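Local coordinates for protein beta-galactosidase (Trichoderma reesei, PDB 3OGV) that probably hydrolyses terminal non-reducing beta-D-galactose residues in beta-D-galactosides, at residues 44-49 against 321-326; 71-76 against 107-112; 214-219 against 233-238; 274-279 against 314-319. One frame throughout, in Å; residues are numbered along the deposited sequence.

Contact 1: residues 44-49 against 321-326; sequences SGEVHP and IYMTFG. With PTQ (2-phenylethyl 1-thio-beta-D-galactopyranoside), chain E.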
# COMPACT_ATOMS: atom_id res chain seq x y z
N SER A 44 4.77 9.28 8.19
CA SER A 44 3.48 8.87 7.61
C SER A 44 3.71 7.59 6.79
O SER A 44 4.77 7.32 6.26
CB SER A 44 3.08 10.02 6.64
OG SER A 44 1.84 9.70 5.97
N GLY A 45 2.55 6.91 6.77
CA GLY A 45 2.52 5.66 5.88
C GLY A 45 1.32 5.79 4.87
O GLY A 45 0.27 6.19 5.21
N GLU A 46 1.64 5.26 3.65
CA GLU A 46 0.58 5.32 2.63
C GLU A 46 -0.37 4.12 2.82
O GLU A 46 0.12 2.95 2.87
CB GLU A 46 1.29 5.26 1.25
CG GLU A 46 0.24 5.46 0.17
CD GLU A 46 0.09 6.94 -0.22
OE1 GLU A 46 0.78 7.85 0.32
OE2 GLU A 46 -0.70 7.21 -1.19
N VAL A 47 -1.67 4.38 2.72
CA VAL A 47 -2.76 3.38 2.78
C VAL A 47 -3.82 3.84 1.78
O VAL A 47 -4.17 5.06 1.79
CB VAL A 47 -3.41 3.33 4.14
CG1 VAL A 47 -4.60 2.42 4.24
CG2 VAL A 47 -2.35 2.96 5.23
N HIS A 48 -4.36 2.95 0.96
CA HIS A 48 -5.39 3.33 -0.05
C HIS A 48 -6.74 2.73 0.38
O HIS A 48 -6.90 1.51 0.24
CB HIS A 48 -4.96 2.90 -1.43
CG HIS A 48 -3.74 3.57 -1.91
ND1 HIS A 48 -3.00 3.15 -2.94
CD2 HIS A 48 -3.11 4.69 -1.39
CE1 HIS A 48 -1.94 3.96 -3.11
NE2 HIS A 48 -2.00 4.90 -2.15
N PRO A 49 -7.69 3.54 0.79
CA PRO A 49 -8.91 2.94 1.36
C PRO A 49 -9.67 2.11 0.33
O PRO A 49 -10.28 1.09 0.69
CB PRO A 49 -9.75 4.17 1.81
CG PRO A 49 -9.11 5.35 1.12
CD PRO A 49 -7.59 5.02 0.96
N ILE A 321 6.06 6.98 3.71
CA ILE A 321 6.51 5.66 3.12
C ILE A 321 5.38 5.03 2.23
O ILE A 321 4.33 4.69 2.70
CB ILE A 321 6.85 4.69 4.29
CG1 ILE A 321 7.94 5.31 5.23
CG2 ILE A 321 7.34 3.34 3.70
CD1 ILE A 321 9.18 5.86 4.58
N TYR A 322 5.75 4.97 0.93
CA TYR A 322 4.79 4.47 -0.09
C TYR A 322 5.34 3.11 -0.56
O TYR A 322 6.44 3.02 -1.09
CB TYR A 322 4.83 5.45 -1.28
CG TYR A 322 3.78 5.06 -2.35
CD1 TYR A 322 3.96 3.94 -3.15
CD2 TYR A 322 2.63 5.82 -2.51
CE1 TYR A 322 2.94 3.58 -4.09
CE2 TYR A 322 1.61 5.49 -3.45
CZ TYR A 322 1.81 4.31 -4.18
OH TYR A 322 0.76 3.97 -5.07
N MET A 323 4.58 2.02 -0.34
CA MET A 323 3.36 1.82 0.46
C MET A 323 3.73 1.38 1.93
O MET A 323 4.85 0.81 2.09
CB MET A 323 2.51 0.66 -0.11
CG MET A 323 1.91 0.95 -1.52
SD MET A 323 0.90 2.44 -1.59
CE MET A 323 -0.57 1.94 -0.63
N THR A 324 2.85 1.64 2.85
CA THR A 324 3.00 1.03 4.22
C THR A 324 2.04 -0.16 4.33
O THR A 324 2.50 -1.22 4.80
CB THR A 324 2.79 2.09 5.32
OG1 THR A 324 3.89 3.01 5.12
CG2 THR A 324 2.92 1.47 6.68
N PHE A 325 0.80 -0.03 3.82
CA PHE A 325 -0.07 -1.19 3.62
C PHE A 325 -0.64 -1.04 2.20
O PHE A 325 -1.23 -0.01 1.92
CB PHE A 325 -1.27 -1.20 4.62
CG PHE A 325 -2.32 -2.16 4.27
CD1 PHE A 325 -2.12 -3.53 4.34
CD2 PHE A 325 -3.53 -1.69 3.78
CE1 PHE A 325 -3.17 -4.40 3.97
CE2 PHE A 325 -4.54 -2.55 3.44
CZ PHE A 325 -4.35 -3.94 3.50
N GLY A 326 -0.41 -2.06 1.39
CA GLY A 326 -0.81 -2.04 -0.07
C GLY A 326 -2.21 -2.50 -0.35
O GLY A 326 -2.92 -1.91 -1.18
C1 PTQ E . 4.90 7.53 -7.95
O1 PTQ E . 5.22 6.17 -8.32
S1 PTQ E . 5.77 8.60 -9.17
C2 PTQ E . 3.44 7.84 -7.98
O2 PTQ E . 3.15 9.13 -7.52
C3 PTQ E . 2.58 6.80 -7.25
O3 PTQ E . 1.23 7.00 -7.53
C4 PTQ E . 3.05 5.40 -7.59
O4 PTQ E . 2.65 5.18 -8.99
C5 PTQ E . 4.51 5.18 -7.44
O5 PTQ E . 4.51 2.84 -7.13
C6 PTQ E . 5.16 3.92 -7.91
C7 PTQ E . 7.49 8.16 -8.86
C8 PTQ E . 8.44 8.67 -9.91
C9 PTQ E . 9.83 8.26 -9.65
C10 PTQ E . 10.30 7.05 -10.17
C11 PTQ E . 11.62 6.66 -9.84
C12 PTQ E . 12.41 7.48 -9.01
C13 PTQ E . 11.88 8.64 -8.50
C14 PTQ E . 10.62 9.00 -8.77
O HOH W 1 -3.62 0.28 0.66
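Ser44 begins a parallel strand pairing, its carbonyl O accepting Ile321 N at 2.9 Å. Strands 38-47 and 318-321, joined here, are the first and last of the family 35 TIM barrel, so this seam closes the ring. Gly45 follows, with Thr324 OG1 only 3.1 Å from Gly45 CA; a beta carbon on that side would collide with the hydroxyl. Glu46 has the largest share of the contact. Its N and Thr324 OG1 reach Ile321 O from opposite faces of that carbonyl, while Glu46 O receives both Thr324 N, in its plane and on a lone pair, and Phe325 N. Two donors on one acceptor hold the chain just beyond the cis peptide that precedes Met323. The Glu46 side chain leaves with CG anti to the backbone N (chi1 -174°), then bends so that CD lies 3.6 Å from Tyr322 CD2, with carboxylate and ring planes 43° apart. Both oxygens are buried and satisfied: Ser74 and Asn320 bond OE1, and Arg114 forms a salt bridge with OE2. The anti lone pair of OE2 takes His48 NE2 at 2.8 Å, within the imidazole plane. Val47 sets CG1 at the edge of the Phe325 ring, 4.3 Å from CD2. A water links His48 N to Phe325 O. Tyr322 OH, hydrogen-bonded to Tyr342 OH, lies at the imidazole edge, and CE1 of the same ring comes to 3.5 Å from PTQ O5, the hydroxyl oxygen on C6. Met323, bent twice, places its SD over the Tyr322 ring and its CE over one face of His48, 3.5 Å from the ring centroid and 10° off the normal.

Contact 2: residues 71-76 against 107-112; sequences NTVSFY and AGIYLL. With PTQ (2-phenylethyl 1-thio-beta-D-galactopyranoside), chain E.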
# COMPACT_ATOMS: atom_id res chain seq x y z
N ASN A 71 2.64 9.15 12.98
CA ASN A 71 1.50 10.00 13.38
C ASN A 71 0.49 10.33 12.27
O ASN A 71 -0.50 10.96 12.55
CB ASN A 71 2.03 11.34 14.01
CG ASN A 71 3.10 11.96 13.20
OD1 ASN A 71 3.15 11.93 11.98
ND2 ASN A 71 4.13 12.54 13.91
N THR A 72 0.85 9.87 11.05
CA THR A 72 0.04 10.29 9.87
C THR A 72 -0.04 9.09 8.93
O THR A 72 0.78 8.20 8.89
CB THR A 72 0.82 11.46 9.22
OG1 THR A 72 0.94 12.51 10.17
CG2 THR A 72 0.12 12.02 7.99
N VAL A 73 -1.15 9.16 8.14
CA VAL A 73 -1.38 8.29 6.94
C VAL A 73 -1.68 9.22 5.74
O VAL A 73 -2.43 10.18 5.90
CB VAL A 73 -2.51 7.28 7.27
CG1 VAL A 73 -3.16 6.67 5.97
CG2 VAL A 73 -1.93 6.12 8.12
N SER A 74 -1.08 8.79 4.65
CA SER A 74 -1.36 9.44 3.36
C SER A 74 -2.24 8.53 2.53
O SER A 74 -1.98 7.32 2.50
CB SER A 74 -0.00 9.75 2.72
OG SER A 74 -0.13 10.14 1.34
N PHE A 75 -3.25 9.08 1.82
CA PHE A 75 -4.12 8.23 1.04
C PHE A 75 -4.52 8.86 -0.25
O PHE A 75 -4.70 10.08 -0.35
CB PHE A 75 -5.42 7.89 1.83
CG PHE A 75 -6.35 9.06 2.06
CD1 PHE A 75 -6.19 9.96 3.11
CD2 PHE A 75 -7.54 9.18 1.26
CE1 PHE A 75 -7.06 11.01 3.31
CE2 PHE A 75 -8.40 10.26 1.47
CZ PHE A 75 -8.21 11.18 2.51
N TYR A 76 -4.65 8.03 -1.27
CA TYR A 76 -5.33 8.39 -2.55
C TYR A 76 -6.78 8.18 -2.48
O TYR A 76 -7.31 7.28 -1.76
CB TYR A 76 -4.72 7.62 -3.72
CG TYR A 76 -3.35 8.01 -4.20
CD1 TYR A 76 -3.00 9.38 -4.46
CD2 TYR A 76 -2.39 7.07 -4.57
CE1 TYR A 76 -1.74 9.69 -4.99
CE2 TYR A 76 -1.18 7.33 -5.10
CZ TYR A 76 -0.87 8.71 -5.31
OH TYR A 76 0.38 8.97 -5.80
N ALA A 107 -7.84 6.12 16.20
CA ALA A 107 -6.48 5.62 16.34
C ALA A 107 -5.55 6.75 16.77
O ALA A 107 -4.38 6.48 17.13
CB ALA A 107 -6.03 4.99 15.06
N GLY A 108 -5.95 8.02 16.65
CA GLY A 108 -5.01 9.16 16.90
C GLY A 108 -4.02 9.44 15.83
O GLY A 108 -2.86 9.64 16.04
N ILE A 109 -4.49 9.26 14.56
CA ILE A 109 -3.64 9.47 13.33
C ILE A 109 -4.23 10.68 12.56
O ILE A 109 -5.44 10.82 12.44
CB ILE A 109 -3.72 8.16 12.44
CG1 ILE A 109 -2.92 7.05 13.16
CG2 ILE A 109 -3.24 8.41 11.01
CD1 ILE A 109 -1.46 7.21 13.19
N TYR A 110 -3.30 11.49 12.03
CA TYR A 110 -3.68 12.61 11.11
C TYR A 110 -3.53 12.07 9.67
O TYR A 110 -2.89 11.07 9.40
CB TYR A 110 -2.79 13.81 11.34
CG TYR A 110 -3.10 14.47 12.68
CD1 TYR A 110 -4.35 15.00 12.92
CD2 TYR A 110 -2.08 14.58 13.65
CE1 TYR A 110 -4.66 15.69 14.15
CE2 TYR A 110 -2.43 15.27 14.83
CZ TYR A 110 -3.64 15.78 15.05
OH TYR A 110 -3.94 16.43 16.27
N LEU A 111 -4.15 12.84 8.73
CA LEU A 111 -4.16 12.37 7.32
C LEU A 111 -3.63 13.41 6.33
O LEU A 111 -3.98 14.62 6.44
CB LEU A 111 -5.59 12.01 6.92
CG LEU A 111 -6.23 10.81 7.68
CD1 LEU A 111 -7.68 10.67 7.26
CD2 LEU A 111 -5.44 9.53 7.44
N LEU A 112 -2.92 12.95 5.32
CA LEU A 112 -2.57 13.70 4.11
C LEU A 112 -3.50 13.16 2.98
O LEU A 112 -3.36 11.96 2.62
CB LEU A 112 -1.09 13.45 3.79
CG LEU A 112 -0.66 13.72 2.30
CD1 LEU A 112 -1.07 15.10 1.81
CD2 LEU A 112 0.89 13.59 2.23
C1 PTQ E . 4.90 7.53 -7.95
O1 PTQ E . 5.22 6.17 -8.32
S1 PTQ E . 5.77 8.60 -9.17
C2 PTQ E . 3.44 7.84 -7.98
O2 PTQ E . 3.15 9.13 -7.52
C3 PTQ E . 2.58 6.80 -7.25
O3 PTQ E . 1.23 7.00 -7.53
C4 PTQ E . 3.05 5.40 -7.59
O4 PTQ E . 2.65 5.18 -8.99
C5 PTQ E . 4.51 5.18 -7.44
O5 PTQ E . 4.51 2.84 -7.13
C6 PTQ E . 5.16 3.92 -7.91
C7 PTQ E . 7.49 8.16 -8.86
C8 PTQ E . 8.44 8.67 -9.91
C9 PTQ E . 9.83 8.26 -9.65
C10 PTQ E . 10.30 7.05 -10.17
C11 PTQ E . 11.62 6.66 -9.84
C12 PTQ E . 12.41 7.48 -9.01
C13 PTQ E . 11.88 8.64 -8.50
C14 PTQ E . 10.62 9.00 -8.77
O HOH W 2 -0.89 11.36 15.41
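Val73 and Leu111 lie side by side and point the same way, with Val73 CB 3.7 Å from Leu111 CD2. Ile109 comes to the same side at a slant: its CG2 packs 3.9 Å from Val73 CG2 and also touches the backbone at Val73 N. Phe75 has CG between its backbone N and carbonyl carbon (chi1 68°), a turn that swings the ring back to Leu111, which it crosses at about a right angle; CE1 is 4.0 Å from Leu111 CD1. On the reverse face of the sheet, Ser74 OG rests 3.7 Å from Leu112 CD2 while it bonds to Glu46. Thr72 crosses Tyr110 nearly perpendicularly, CG2 lying 3.5 Å from Tyr110 O, and its OG1 donates to Asn71 OD1 at 2.9 Å from above the amide plane; Phe43 N also bonds OD1, and Val41 O takes ND2. With an alanine at Thr72, both of those branches vanish, and Asn71 OD1 would probably keep only Phe43 N of these two donors while a gap opens over Tyr110 O. Between the strands runs a parallel ladder, Asn71 O to Tyr110 N, Val73 N to Tyr110 O, Val73 O to Leu112 N and Phe75 N to Leu112 O. Past its end, Tyr76 OH accepts from galactoside O3 at 2.8 Å. Strands 72-76 and 110-116 are neighbours in the TIM barrel, connected by a beta-alpha-beta crossover through helix 98-107, which Gly108 ends in a Schellman motif. Val73 and Leu111 face outward to that helix, Val73 also meeting helix 58-66, and strand 38-47 flanks strand 72-76 on its far side.

Contact 3: residues 214-219 against 233-238; sequences NNDAFP and DIYGHD. With PTQ (2-phenylethyl 1-thio-beta-D-galactopyranoside), chain E.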
# COMPACT_ATOMS: atom_id res chain seq x y z
N ASN A 214 3.06 19.18 -2.65
CA ASN A 214 3.15 18.42 -3.89
C ASN A 214 4.15 17.28 -3.77
O ASN A 214 4.76 17.07 -2.71
CB ASN A 214 3.40 19.35 -5.11
CG ASN A 214 4.74 19.99 -5.10
OD1 ASN A 214 5.41 20.10 -4.04
ND2 ASN A 214 5.07 20.63 -6.21
N ASN A 215 4.39 16.54 -4.88
CA ASN A 215 5.15 15.31 -4.87
C ASN A 215 5.92 15.13 -6.15
O ASN A 215 5.74 14.19 -6.90
CB ASN A 215 4.30 14.05 -4.46
CG ASN A 215 3.29 13.68 -5.58
OD1 ASN A 215 2.65 14.58 -6.15
ND2 ASN A 215 3.11 12.39 -5.77
N ASP A 216 6.80 16.11 -6.42
CA ASP A 216 7.62 16.08 -7.65
C ASP A 216 8.44 14.80 -7.74
O ASP A 216 8.98 14.36 -6.69
CB ASP A 216 8.50 17.38 -7.59
CG ASP A 216 8.94 17.95 -8.89
OD1 ASP A 216 8.67 17.40 -9.99
OD2 ASP A 216 9.68 19.01 -8.83
N ALA A 217 8.66 14.21 -8.91
CA ALA A 217 9.40 12.98 -9.01
C ALA A 217 10.80 13.08 -8.53
O ALA A 217 11.36 12.07 -8.06
CB ALA A 217 9.37 12.43 -10.46
N PHE A 218 11.40 14.26 -8.71
CA PHE A 218 12.76 14.52 -8.33
C PHE A 218 12.77 16.00 -7.98
O PHE A 218 11.79 16.71 -8.14
CB PHE A 218 13.73 14.18 -9.52
CG PHE A 218 13.51 15.03 -10.74
CD1 PHE A 218 12.47 14.74 -11.58
CD2 PHE A 218 14.29 16.18 -10.99
CE1 PHE A 218 12.15 15.62 -12.74
CE2 PHE A 218 14.02 17.01 -12.12
CZ PHE A 218 12.93 16.72 -12.93
N PRO A 219 13.92 16.52 -7.48
CA PRO A 219 13.91 17.93 -7.07
C PRO A 219 14.07 18.85 -8.32
O PRO A 219 15.11 19.36 -8.61
CB PRO A 219 15.18 18.01 -6.14
CG PRO A 219 15.62 16.57 -5.91
CD PRO A 219 15.12 15.79 -7.02
N ASP A 233 1.98 25.29 -1.14
CA ASP A 233 2.52 25.87 0.09
C ASP A 233 3.85 25.27 0.54
O ASP A 233 4.78 25.93 1.01
CB ASP A 233 1.54 25.76 1.18
CG ASP A 233 0.24 26.41 0.87
OD1 ASP A 233 0.32 27.65 0.46
OD2 ASP A 233 -0.83 25.92 1.15
N ILE A 234 3.93 23.93 0.42
CA ILE A 234 5.14 23.20 0.85
C ILE A 234 5.63 22.35 -0.31
O ILE A 234 4.81 21.54 -0.86
CB ILE A 234 4.81 22.28 2.09
CG1 ILE A 234 4.37 23.15 3.26
CG2 ILE A 234 6.01 21.36 2.43
CD1 ILE A 234 3.89 22.39 4.51
N TYR A 235 6.87 22.52 -0.72
CA TYR A 235 7.39 21.77 -1.86
C TYR A 235 7.77 20.35 -1.39
O TYR A 235 8.55 20.22 -0.42
CB TYR A 235 8.66 22.47 -2.44
CG TYR A 235 9.31 21.69 -3.55
CD1 TYR A 235 8.66 21.66 -4.80
CD2 TYR A 235 10.51 21.03 -3.36
CE1 TYR A 235 9.23 20.89 -5.83
CE2 TYR A 235 11.08 20.26 -4.36
CZ TYR A 235 10.41 20.22 -5.65
OH TYR A 235 11.02 19.48 -6.64
N GLY A 236 7.29 19.33 -2.06
CA GLY A 236 7.57 17.96 -1.72
C GLY A 236 8.16 17.25 -2.89
O GLY A 236 7.79 17.59 -4.08
N HIS A 237 8.99 16.20 -2.71
CA HIS A 237 9.40 15.39 -3.80
C HIS A 237 9.45 13.92 -3.38
O HIS A 237 9.23 13.60 -2.18
CB HIS A 237 10.67 15.87 -4.52
CG HIS A 237 11.96 15.69 -3.75
ND1 HIS A 237 12.66 14.49 -3.72
CD2 HIS A 237 12.73 16.61 -3.09
CE1 HIS A 237 13.80 14.68 -3.01
NE2 HIS A 237 13.85 15.95 -2.61
N ASP A 238 9.82 13.07 -4.33
CA ASP A 238 9.73 11.62 -4.10
C ASP A 238 11.12 11.02 -4.11
O ASP A 238 12.12 11.66 -4.48
CB ASP A 238 8.90 11.00 -5.28
CG ASP A 238 7.54 11.61 -5.37
OD1 ASP A 238 6.97 12.10 -4.40
OD2 ASP A 238 7.15 11.78 -6.63
C1 PTQ E . 4.90 7.53 -7.95
O1 PTQ E . 5.22 6.17 -8.32
S1 PTQ E . 5.77 8.60 -9.17
C2 PTQ E . 3.44 7.84 -7.98
O2 PTQ E . 3.15 9.13 -7.52
C3 PTQ E . 2.58 6.80 -7.25
O3 PTQ E . 1.23 7.00 -7.53
C4 PTQ E . 3.05 5.40 -7.59
O4 PTQ E . 2.65 5.18 -8.99
C5 PTQ E . 4.51 5.18 -7.44
O5 PTQ E . 4.51 2.84 -7.13
C6 PTQ E . 5.16 3.92 -7.91
C7 PTQ E . 7.49 8.16 -8.86
C8 PTQ E . 8.44 8.67 -9.91
C9 PTQ E . 9.83 8.26 -9.65
C10 PTQ E . 10.30 7.05 -10.17
C11 PTQ E . 11.62 6.66 -9.84
C12 PTQ E . 12.41 7.48 -9.01
C13 PTQ E . 11.88 8.64 -8.50
C14 PTQ E . 10.62 9.00 -8.77
O HOH W 3 13.72 11.38 -6.76
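Tyr235 OH donates to Asp216 OD2 at 2.6 Å, the carboxylate oxygen lying at the ring edge with the two planes almost perpendicular (88°). This marks the tight part of the contact, where the loop 214-219 runs beside the start of TIM-barrel strand 236-239. Asn214, its CG held between backbone N and carbonyl carbon (chi1 68°), turns OD1 onto Gly236 N at 2.8 Å. Asp216 N bonds to Gly236 O at 2.9 Å, and any beta carbon at Gly236 would strike Asn214 O. Asp216 OD1 is held by Ser182 outside the pair.

The other end is looser and nearer solvent. Phe218 is exposed, its CB directed away from 233-238, whereas Pro219 sets CG over one face of His237, toward the rim, 3.9 Å from the ring centroid. A water joins Ala217 O to Asp238 O, and Ala217 O comes to 3.2 Å from C14 of the ligand's phenyl ring, so the loop borders the aglycone.

Chemically, the striking pair is Asn215 O and Asp238 OD2 at 2.8 Å, two acceptors that would ordinarily repel. Such closeness would be consistent with a proton on the Asp238 carboxyl group, though the bond geometry does not establish it.

Contact 4: residues 274-279 against 314-319; sequences FSLVEF and AGVTIF. With PTQ (2-phenylethyl 1-thio-beta-D-galactopyranoside), chain E.
Thr317 N bonds straight onto Phe274 O at 3.0 Å, and Ile318 N adds a weak bond to the same oxygen at 3.3 Å. Two residues on, Leu276 N meets Ile318 O at 2.9 Å, which sets the parallel register. Apolar contacts come next. The Phe274 ring lies with its edge on Gly315, CE2 reaching Ala314 CB at 3.7 Å, and CD2 also packs on Val316. Leu276 crosses Val316 at about a right angle.

Strands 275-280 and 318-321 are adjacent in the TIM barrel. Gly315, with positive phi, closes helix 301-313 in a Schellman motif, and a short loop then leads into strand 318-321.

The aromatic term is an offset edge-to-face pair: the Phe319 edge meets the Phe279 face with planes at 61°, and Phe319 CE1 is 3.6 Å from Phe279 CB. Polar contact with the ligand comes from Glu278, at the corner in the chain, its CB directed away from 314-319. Its chain extends beyond CG, so that OE2 accepts from galactoside O2 at 2.8 Å and OE1 lies 3.1 Å from the anomeric C1. Putting an alanine at Glu278 would probably leave the sugar O2 without this acceptor and Arg114 with one fewer of its carboxylate partners.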
# COMPACT_ATOMS: atom_id res chain seq x y z
N PHE A 274 11.86 20.21 4.68
CA PHE A 274 12.28 19.18 3.73
C PHE A 274 11.30 17.99 3.79
O PHE A 274 11.13 17.38 4.86
CB PHE A 274 13.72 18.77 3.94
CG PHE A 274 14.19 17.65 3.04
CD1 PHE A 274 13.80 17.65 1.68
CD2 PHE A 274 14.95 16.56 3.54
CE1 PHE A 274 14.22 16.60 0.86
CE2 PHE A 274 15.32 15.48 2.76
CZ PHE A 274 14.96 15.50 1.39
N SER A 275 10.65 17.72 2.64
CA SER A 275 9.52 16.83 2.63
C SER A 275 9.70 15.78 1.54
O SER A 275 9.85 16.09 0.33
CB SER A 275 8.24 17.61 2.34
OG SER A 275 7.99 18.56 3.34
N LEU A 276 9.65 14.48 1.90
CA LEU A 276 9.66 13.36 0.98
C LEU A 276 8.26 12.81 1.08
O LEU A 276 7.86 12.03 1.99
CB LEU A 276 10.74 12.34 1.39
CG LEU A 276 12.15 12.82 1.18
CD1 LEU A 276 13.13 11.79 1.81
CD2 LEU A 276 12.47 13.03 -0.33
N VAL A 277 7.39 13.21 0.10
CA VAL A 277 5.99 12.95 0.15
C VAL A 277 5.74 11.48 -0.35
O VAL A 277 4.70 10.93 0.06
CB VAL A 277 5.21 13.98 -0.71
CG1 VAL A 277 3.68 13.60 -0.83
CG2 VAL A 277 5.34 15.27 0.06
N GLU A 278 6.65 10.89 -1.11
CA GLU A 278 6.63 9.43 -1.30
C GLU A 278 8.05 9.01 -1.22
O GLU A 278 8.94 9.47 -1.99
CB GLU A 278 6.07 9.01 -2.67
CG GLU A 278 4.67 9.43 -2.89
CD GLU A 278 4.29 9.08 -4.34
OE1 GLU A 278 4.80 8.14 -4.91
OE2 GLU A 278 3.31 9.69 -4.79
N PHE A 279 8.37 8.04 -0.34
CA PHE A 279 9.69 7.46 -0.36
C PHE A 279 9.53 5.92 -0.33
O PHE A 279 8.64 5.39 0.40
CB PHE A 279 10.57 7.90 0.87
CG PHE A 279 12.03 7.52 0.67
CD1 PHE A 279 12.85 8.25 -0.15
CD2 PHE A 279 12.51 6.32 1.21
CE1 PHE A 279 14.15 7.86 -0.36
CE2 PHE A 279 13.74 5.87 0.99
CZ PHE A 279 14.59 6.61 0.19
N ALA A 314 19.65 14.28 5.93
CA ALA A 314 19.30 15.53 5.22
C ALA A 314 18.26 16.32 5.90
O ALA A 314 17.82 17.37 5.37
CB ALA A 314 18.84 15.16 3.80
N GLY A 315 17.84 15.95 7.11
CA GLY A 315 16.85 16.65 7.90
C GLY A 315 15.40 16.56 7.42
O GLY A 315 14.62 17.50 7.68
N VAL A 316 15.05 15.37 6.87
CA VAL A 316 13.64 15.27 6.47
C VAL A 316 12.74 15.45 7.68
O VAL A 316 12.90 14.82 8.78
CB VAL A 316 13.40 13.93 5.75
CG1 VAL A 316 13.45 12.69 6.75
CG2 VAL A 316 12.01 13.94 5.06
N THR A 317 11.66 16.25 7.61
CA THR A 317 10.69 16.37 8.69
C THR A 317 9.23 16.12 8.31
O THR A 317 8.37 16.16 9.11
CB THR A 317 10.77 17.68 9.48
OG1 THR A 317 10.62 18.77 8.56
CG2 THR A 317 12.22 17.78 10.15
N ILE A 318 9.01 15.88 6.94
CA ILE A 318 7.69 15.28 6.50
C ILE A 318 8.10 14.15 5.63
O ILE A 318 8.75 14.33 4.61
CB ILE A 318 6.84 16.34 5.72
CG1 ILE A 318 6.48 17.52 6.62
CG2 ILE A 318 5.56 15.60 5.17
CD1 ILE A 318 5.64 18.64 5.90
N PHE A 319 7.79 12.92 6.08
CA PHE A 319 8.38 11.70 5.47
C PHE A 319 7.29 10.68 5.39
O PHE A 319 6.81 10.21 6.42
CB PHE A 319 9.56 11.26 6.43
CG PHE A 319 10.40 10.13 5.96
CD1 PHE A 319 10.54 9.81 4.69
CD2 PHE A 319 11.10 9.44 6.95
CE1 PHE A 319 11.37 8.75 4.30
CE2 PHE A 319 11.95 8.42 6.62
CZ PHE A 319 12.11 8.07 5.29
C1 PTQ E . 4.90 7.53 -7.95
O1 PTQ E . 5.22 6.17 -8.32
S1 PTQ E . 5.77 8.60 -9.17
C2 PTQ E . 3.44 7.84 -7.98
O2 PTQ E . 3.15 9.13 -7.52
C3 PTQ E . 2.58 6.80 -7.25
O3 PTQ E . 1.23 7.00 -7.53
C4 PTQ E . 3.05 5.40 -7.59
O4 PTQ E . 2.65 5.18 -8.99
C5 PTQ E . 4.51 5.18 -7.44
O5 PTQ E . 4.51 2.84 -7.13
C6 PTQ E . 5.16 3.92 -7.91
C7 PTQ E . 7.49 8.16 -8.86
C8 PTQ E . 8.44 8.67 -9.91
C9 PTQ E . 9.83 8.26 -9.65
C10 PTQ E . 10.30 7.05 -10.17
C11 PTQ E . 11.62 6.66 -9.84
C12 PTQ E . 12.41 7.48 -9.01
C13 PTQ E . 11.88 8.64 -8.50
C14 PTQ E . 10.62 9.00 -8.77

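How the contacts relate
All four contacts belong to one TIM barrel and touch the same bound thiogalactoside. Contacts 2, 3 and 4 are nested inside the loop that contact 1 closes. Contacts 1 and 2 have centres about 9 Å apart and share strand neighbours: Val47 N meets Ser74 O at 3.0 Å. Contacts 3 and 4, centres also about 9 Å apart, join through His237 O and Val277 N, likewise 3.0 Å. Contact 4 reaches contact 1 through Phe279 O and Tyr322 N. At the galactose site Asn215 ND2 lies 2.9 Å from Glu278 OE2, a probable hydrogen bond, and Tyr76 OH is 3.2 Å from that carboxylate oxygen, so contacts 2, 3 and 4 meet around the sugar's O2.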